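Local coordinates for protein SCO1 homolog 1, mitochondrial (Arabidopsis thaliana, PDB 6N5U), which is a mitochondrial copper chaperone thought to insert copper into the active site of cytochrome c oxidase, and seen here through its copper-binding thioredoxin-fold domain, at residues A[35-40]-A[134-139]; A[39-44]-A[74-79]. One frame throughout, in Å; residues are numbered along the deposited sequence.

Overall arrangement
Contact 1 lies on strand 32-38 of the thioredoxin fold and contact 2 on the loop that continues from it. Contact 1 pairs the strand with its antiparallel neighbour 135-138, deep inside the domain, its centre about 3 Å from that of the chain. Contact 2 sets the loop against the one after strand 68-74; the contact centres lie about 13 Å apart. Between them, Gly-38 O probably accepts a hydrogen bond from Val-75 N (2.7 Å). Copper(I), held by Cys-42, Cys-46 and His-131, borders both: the side chain of Tyr-36 in contact 1 comes within about 4 Å of it, and contact 2 contributes Cys-42.

Contact 1 of 2, residues A[35-40]-A[134-139]; sequences LYFGFT and VMYLMS
Leu-35 O is approached by two groups of the neighbouring strand, accepting a hydrogen bond from Tyr-136 N (3.0 Å) and a CA-H contact from Met-135 CA (3.3 Å). The return bond, Leu-35 N to Tyr-136 O at 2.9 Å, makes Leu-35 and Tyr-136 a hydrogen-bonded antiparallel pair in the central sheet of the thioredoxin fold. Strand 32-38 uses its other edge too, Tyr-36 bonding through its backbone to Val-71 and Ile-73, so the strand is held from two sides. Leu-35, Phe-37, Tyr-136 and Met-138 pack together on one face of the sheet. There Leu-35 CD1 lies 3.7 Å from Met-138 CG, the two side chains meeting at roughly a right angle. On the other face Met-135 CG lies at the edge of the Tyr-36 ring, near its plane, 3.9 Å from CD1 of Tyr-36. With CG anti to the nitrogen (chi1 174°), the side chain of Tyr-36 lies against helix 45-64, touching Cys-46, Glu-49 and Leu-50, close to the copper. Back on the Leu-35 face, Val-134 CG1 sits over one face of the Tyr-136 ring near its rim, while Phe-37 CE1 reaches that ring at its edge, 3.8 Å from CE2 of Tyr-136.

Contact 2 of 2, residues A[39-44]-A[74-79]; sequences FTHCPD and SVDPER. With CU1 (copper (I) ion), chain D.
The copper-binding loop of this thioredoxin-fold domain, which carries Cys-42 of the CxxxC motif, is backed here by the loop following strand 68-74. A type I turn from Phe-39 to Cys-42 precedes helix 45-64, and Cys-42 SG binds copper(I) at 2.3 Å; Cys-46 and His-131 complete the site. The guanidinium of Arg-79 lies flat on the His-41 ring, with planes 16° apart and centres separated by 4.3 Å. On the same ring face Arg-79 CD makes a CH-pi contact. Arg-79 is itself held by a side-on grip on one carboxylate oxygen: NE (2.9 Å) and NH2 (3.1 Å) both donate to Asp-76 OD2, which lies in the guanidinium plane and meets NE with its syn lone pair. Tyr-127 steadies both ends of this salt bridge, its OH bonding Asp-76 OD1 and its backbone O accepting from Arg-79 NH2. An ST turn shapes the start of the loop, Ser-74 OG accepting from Asp-76 N. Phe-39 lies between the ion pair and the copper. Its CB packs on Asp-76 CB (3.6 Å), its ring lies beside the guanidinium, nearly parallel but not stacked, Cys-42 CB sits over one ring face toward the rim, and CE1 of Phe-39 lies 3.6 Å from the copper without being a ligand.

Contact 1 of 2, residues A[35-40]-A[134-139]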
loop_
_atom_site.group_PDB
_atom_site.type_symbol
_atom_site.label_atom_id
_atom_site.label_comp_id
_atom_site.label_asym_id
_atom_site.label_seq_id
_atom_site.Cartn_x
_atom_site.Cartn_y
_atom_site.Cartn_z
ATOM N N LEU A 35 2.669 -3.552 0.080
ATOM C CA LEU A 35 1.421 -2.935 -0.412
ATOM C C LEU A 35 0.487 -2.606 0.748
ATOM O O LEU A 35 0.234 -3.474 1.577
ATOM C CB LEU A 35 0.669 -3.834 -1.414
ATOM C CG LEU A 35 1.421 -4.537 -2.537
ATOM C CD1 LEU A 35 0.597 -5.694 -3.055
ATOM C CD2 LEU A 35 1.673 -3.622 -3.706
ATOM N N TYR A 36 0.000 -1.360 0.821
ATOM C CA TYR A 36 -0.915 -0.893 1.861
ATOM C C TYR A 36 -2.144 -0.359 1.156
ATOM O O TYR A 36 -2.034 0.479 0.252
ATOM C CB TYR A 36 -0.278 0.186 2.805
ATOM C CG TYR A 36 -1.262 0.778 3.800
ATOM C CD1 TYR A 36 -1.643 0.070 4.938
ATOM C CD2 TYR A 36 -1.880 2.003 3.558
ATOM C CE1 TYR A 36 -2.631 0.556 5.800
ATOM C CE2 TYR A 36 -2.869 2.501 4.414
ATOM C CZ TYR A 36 -3.232 1.779 5.542
ATOM O OH TYR A 36 -4.194 2.258 6.403
ATOM N N PHE A 37 -3.311 -0.853 1.547
ATOM C CA PHE A 37 -4.568 -0.402 0.940
ATOM C C PHE A 37 -5.151 0.660 1.868
ATOM O O PHE A 37 -5.243 0.432 3.086
ATOM C CB PHE A 37 -5.528 -1.593 0.738
ATOM C CG PHE A 37 -5.145 -2.560 -0.373
ATOM C CD1 PHE A 37 -4.102 -3.468 -0.204
ATOM C CD2 PHE A 37 -5.852 -2.581 -1.577
ATOM C CE1 PHE A 37 -3.733 -4.337 -1.228
ATOM C CE2 PHE A 37 -5.486 -3.462 -2.603
ATOM C CZ PHE A 37 -4.419 -4.324 -2.421
ATOM N N GLY A 38 -5.458 1.818 1.302
ATOM C CA GLY A 38 -5.988 2.941 2.062
ATOM C C GLY A 38 -6.795 3.912 1.234
ATOM O O GLY A 38 -7.180 3.584 0.115
ATOM N N PHE A 39 -7.075 5.107 1.800
ATOM C CA PHE A 39 -7.815 6.222 1.179
ATOM C C PHE A 39 -7.304 7.580 1.718
ATOM O O PHE A 39 -7.131 7.720 2.926
ATOM C CB PHE A 39 -9.343 6.048 1.276
ATOM C CG PHE A 39 -10.063 6.349 2.571
ATOM C CD1 PHE A 39 -10.107 5.410 3.594
ATOM C CD2 PHE A 39 -10.828 7.506 2.707
ATOM C CE1 PHE A 39 -10.804 5.677 4.778
ATOM C CE2 PHE A 39 -11.539 7.766 3.885
ATOM C CZ PHE A 39 -11.513 6.855 4.916
ATOM N N THR A 40 -7.001 8.546 0.822
ATOM C CA THR A 40 -6.388 9.833 1.180
ATOM C C THR A 40 -7.199 10.650 2.193
ATOM O O THR A 40 -6.603 11.402 2.943
ATOM C CB THR A 40 -6.018 10.687 -0.066
ATOM O OG1 THR A 40 -7.177 11.298 -0.617
ATOM C CG2 THR A 40 -5.257 9.901 -1.132
ATOM N N VAL A 134 -4.283 -3.535 6.441
ATOM C CA VAL A 134 -3.398 -4.576 5.954
ATOM C C VAL A 134 -2.109 -4.073 5.245
ATOM O O VAL A 134 -2.128 -3.040 4.599
ATOM C CB VAL A 134 -4.281 -5.429 4.985
ATOM C CG1 VAL A 134 -3.468 -6.446 4.237
ATOM C CG2 VAL A 134 -5.415 -6.134 5.717
ATOM N N MET A 135 -1.024 -4.855 5.331
ATOM C CA MET A 135 0.239 -4.656 4.625
ATOM C C MET A 135 0.668 -6.013 4.097
ATOM O O MET A 135 0.562 -7.034 4.803
ATOM C CB MET A 135 1.341 -4.016 5.491
ATOM C CG MET A 135 1.072 -2.580 5.811
ATOM S SD MET A 135 2.201 -1.786 6.946
ATOM C CE MET A 135 1.987 -2.869 8.471
ATOM N N TYR A 136 1.138 -6.025 2.850
ATOM C CA TYR A 136 1.520 -7.253 2.164
ATOM C C TYR A 136 2.937 -7.170 1.672
ATOM O O TYR A 136 3.239 -6.336 0.815
ATOM C CB TYR A 136 0.591 -7.500 0.956
ATOM C CG TYR A 136 -0.852 -7.776 1.286
ATOM C CD1 TYR A 136 -1.235 -8.983 1.864
ATOM C CD2 TYR A 136 -1.850 -6.865 0.955
ATOM C CE1 TYR A 136 -2.572 -9.271 2.123
ATOM C CE2 TYR A 136 -3.197 -7.150 1.194
ATOM C CZ TYR A 136 -3.553 -8.358 1.777
ATOM O OH TYR A 136 -4.852 -8.629 2.131
ATOM N N LEU A 137 3.810 -8.027 2.193
ATOM C CA LEU A 137 5.186 -8.001 1.742
ATOM C C LEU A 137 5.283 -8.958 0.559
ATOM O O LEU A 137 5.187 -10.176 0.727
ATOM C CB LEU A 137 6.167 -8.332 2.897
ATOM C CG LEU A 137 7.599 -8.767 2.538
ATOM C CD1 LEU A 137 8.492 -7.571 2.231
ATOM C CD2 LEU A 137 8.181 -9.613 3.625
ATOM N N MET A 138 5.372 -8.377 -0.644
ATOM C CA MET A 138 5.545 -9.063 -1.925
ATOM C C MET A 138 7.050 -9.111 -2.163
ATOM O O MET A 138 7.764 -8.201 -1.730
ATOM C CB MET A 138 4.895 -8.262 -3.075
ATOM C CG MET A 138 3.406 -8.042 -2.932
ATOM S SD MET A 138 2.450 -9.579 -2.893
ATOM C CE MET A 138 1.805 -9.437 -1.345
ATOM N N SER A 139 7.528 -10.156 -2.850
ATOM C CA SER A 139 8.946 -10.339 -3.157
ATOM C C SER A 139 9.372 -9.693 -4.522
ATOM O O SER A 139 8.507 -9.108 -5.193
ATOM C CB SER A 139 9.310 -11.820 -3.077
ATOM O OG SER A 139 8.423 -12.640 -3.818
#

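Contact 2 of 2, residues A[39-44]-A[74-79]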
loop_
_atom_site.group_PDB
_atom_site.type_symbol
_atom_site.label_atom_id
_atom_site.label_comp_id
_atom_site.label_asym_id
_atom_site.label_seq_id
_atom_site.Cartn_x
_atom_site.Cartn_y
_atom_site.Cartn_z
ATOM N N PHE A 39 -7.075 5.107 1.800
ATOM C CA PHE A 39 -7.815 6.222 1.179
ATOM C C PHE A 39 -7.304 7.580 1.718
ATOM O O PHE A 39 -7.131 7.720 2.926
ATOM C CB PHE A 39 -9.343 6.048 1.276
ATOM C CG PHE A 39 -10.063 6.349 2.571
ATOM C CD1 PHE A 39 -10.107 5.410 3.594
ATOM C CD2 PHE A 39 -10.828 7.506 2.707
ATOM C CE1 PHE A 39 -10.804 5.677 4.778
ATOM C CE2 PHE A 39 -11.539 7.766 3.885
ATOM C CZ PHE A 39 -11.513 6.855 4.916
ATOM N N THR A 40 -7.001 8.546 0.822
ATOM C CA THR A 40 -6.388 9.833 1.180
ATOM C C THR A 40 -7.199 10.650 2.193
ATOM O O THR A 40 -6.603 11.402 2.943
ATOM C CB THR A 40 -6.018 10.687 -0.066
ATOM O OG1 THR A 40 -7.177 11.298 -0.617
ATOM C CG2 THR A 40 -5.257 9.901 -1.132
ATOM N N HIS A 41 -8.509 10.479 2.263
ATOM C CA HIS A 41 -9.336 11.253 3.194
ATOM C C HIS A 41 -9.497 10.599 4.575
ATOM O O HIS A 41 -10.328 11.053 5.369
ATOM C CB HIS A 41 -10.707 11.587 2.557
ATOM C CG HIS A 41 -10.612 12.575 1.433
ATOM N ND1 HIS A 41 -10.184 12.181 0.177
ATOM C CD2 HIS A 41 -10.836 13.908 1.412
ATOM C CE1 HIS A 41 -10.170 13.276 -0.567
ATOM N NE2 HIS A 41 -10.560 14.334 0.124
ATOM N N CYS A 42 -8.682 9.566 4.876
ATOM C CA CYS A 42 -8.697 8.845 6.142
ATOM C C CYS A 42 -8.151 9.718 7.251
ATOM O O CYS A 42 -7.020 10.217 7.145
ATOM C CB CYS A 42 -7.941 7.528 6.035
ATOM S SG CYS A 42 -8.222 6.381 7.421
ATOM N N PRO A 43 -8.958 9.911 8.319
ATOM C CA PRO A 43 -8.556 10.825 9.402
ATOM C C PRO A 43 -7.338 10.431 10.247
ATOM O O PRO A 43 -6.538 11.321 10.561
ATOM C CB PRO A 43 -9.815 10.917 10.273
ATOM C CG PRO A 43 -10.941 10.476 9.392
ATOM C CD PRO A 43 -10.338 9.423 8.520
ATOM N N ASP A 44 -7.208 9.140 10.656
ATOM C CA ASP A 44 -6.096 8.742 11.524
ATOM C C ASP A 44 -5.372 7.464 11.118
ATOM O O ASP A 44 -4.148 7.447 11.083
ATOM C CB ASP A 44 -6.557 8.621 12.992
ATOM C CG ASP A 44 -7.418 9.758 13.507
ATOM O OD1 ASP A 44 -6.949 10.918 13.485
ATOM O OD2 ASP A 44 -8.561 9.484 13.941
ATOM N N SER A 74 -5.336 2.798 -3.448
ATOM C CA SER A 74 -6.555 3.473 -3.010
ATOM C C SER A 74 -7.808 2.637 -3.082
ATOM O O SER A 74 -8.086 2.027 -4.120
ATOM C CB SER A 74 -6.767 4.756 -3.801
ATOM O OG SER A 74 -7.969 5.374 -3.371
ATOM N N VAL A 75 -8.594 2.636 -1.985
ATOM C CA VAL A 75 -9.906 1.971 -1.890
ATOM C C VAL A 75 -11.020 3.042 -2.000
ATOM O O VAL A 75 -12.187 2.761 -1.705
ATOM C CB VAL A 75 -10.080 1.042 -0.658
ATOM C CG1 VAL A 75 -9.119 -0.146 -0.712
ATOM C CG2 VAL A 75 -9.970 1.812 0.670
ATOM N N ASP A 76 -10.646 4.278 -2.460
ATOM C CA ASP A 76 -11.582 5.383 -2.680
ATOM C C ASP A 76 -11.328 6.044 -4.033
ATOM O O ASP A 76 -11.008 7.234 -4.055
ATOM C CB ASP A 76 -11.554 6.381 -1.504
ATOM C CG ASP A 76 -12.620 7.461 -1.495
ATOM O OD1 ASP A 76 -13.587 7.345 -2.260
ATOM O OD2 ASP A 76 -12.476 8.428 -0.720
ATOM N N PRO A 77 -11.536 5.328 -5.180
ATOM C CA PRO A 77 -11.271 5.943 -6.490
ATOM C C PRO A 77 -12.148 7.152 -6.877
ATOM O O PRO A 77 -11.770 7.893 -7.800
ATOM C CB PRO A 77 -11.452 4.775 -7.466
ATOM C CG PRO A 77 -12.345 3.840 -6.777
ATOM C CD PRO A 77 -11.951 3.919 -5.350
ATOM N N GLU A 78 -13.306 7.355 -6.197
ATOM C CA GLU A 78 -14.216 8.470 -6.515
ATOM C C GLU A 78 -13.613 9.814 -6.162
ATOM O O GLU A 78 -13.885 10.797 -6.859
ATOM C CB GLU A 78 -15.584 8.316 -5.826
ATOM C CG GLU A 78 -16.469 7.212 -6.397
ATOM C CD GLU A 78 -17.493 6.642 -5.427
ATOM O OE1 GLU A 78 -17.095 6.104 -4.365
ATOM O OE2 GLU A 78 -18.702 6.728 -5.735
ATOM N N ARG A 79 -12.808 9.863 -5.075
ATOM C CA ARG A 79 -12.181 11.089 -4.574
ATOM C C ARG A 79 -10.682 11.115 -4.828
ATOM O O ARG A 79 -10.101 12.183 -5.082
ATOM C CB ARG A 79 -12.456 11.270 -3.069
ATOM C CG ARG A 79 -13.872 11.759 -2.757
ATOM C CD ARG A 79 -14.081 12.136 -1.297
ATOM N NE ARG A 79 -13.801 11.012 -0.404
ATOM C CZ ARG A 79 -14.145 10.965 0.875
ATOM N NH1 ARG A 79 -14.808 11.974 1.429
ATOM N NH2 ARG A 79 -13.840 9.909 1.609
HETATM CU CU CU1 D . -7.921 4.342 6.397
#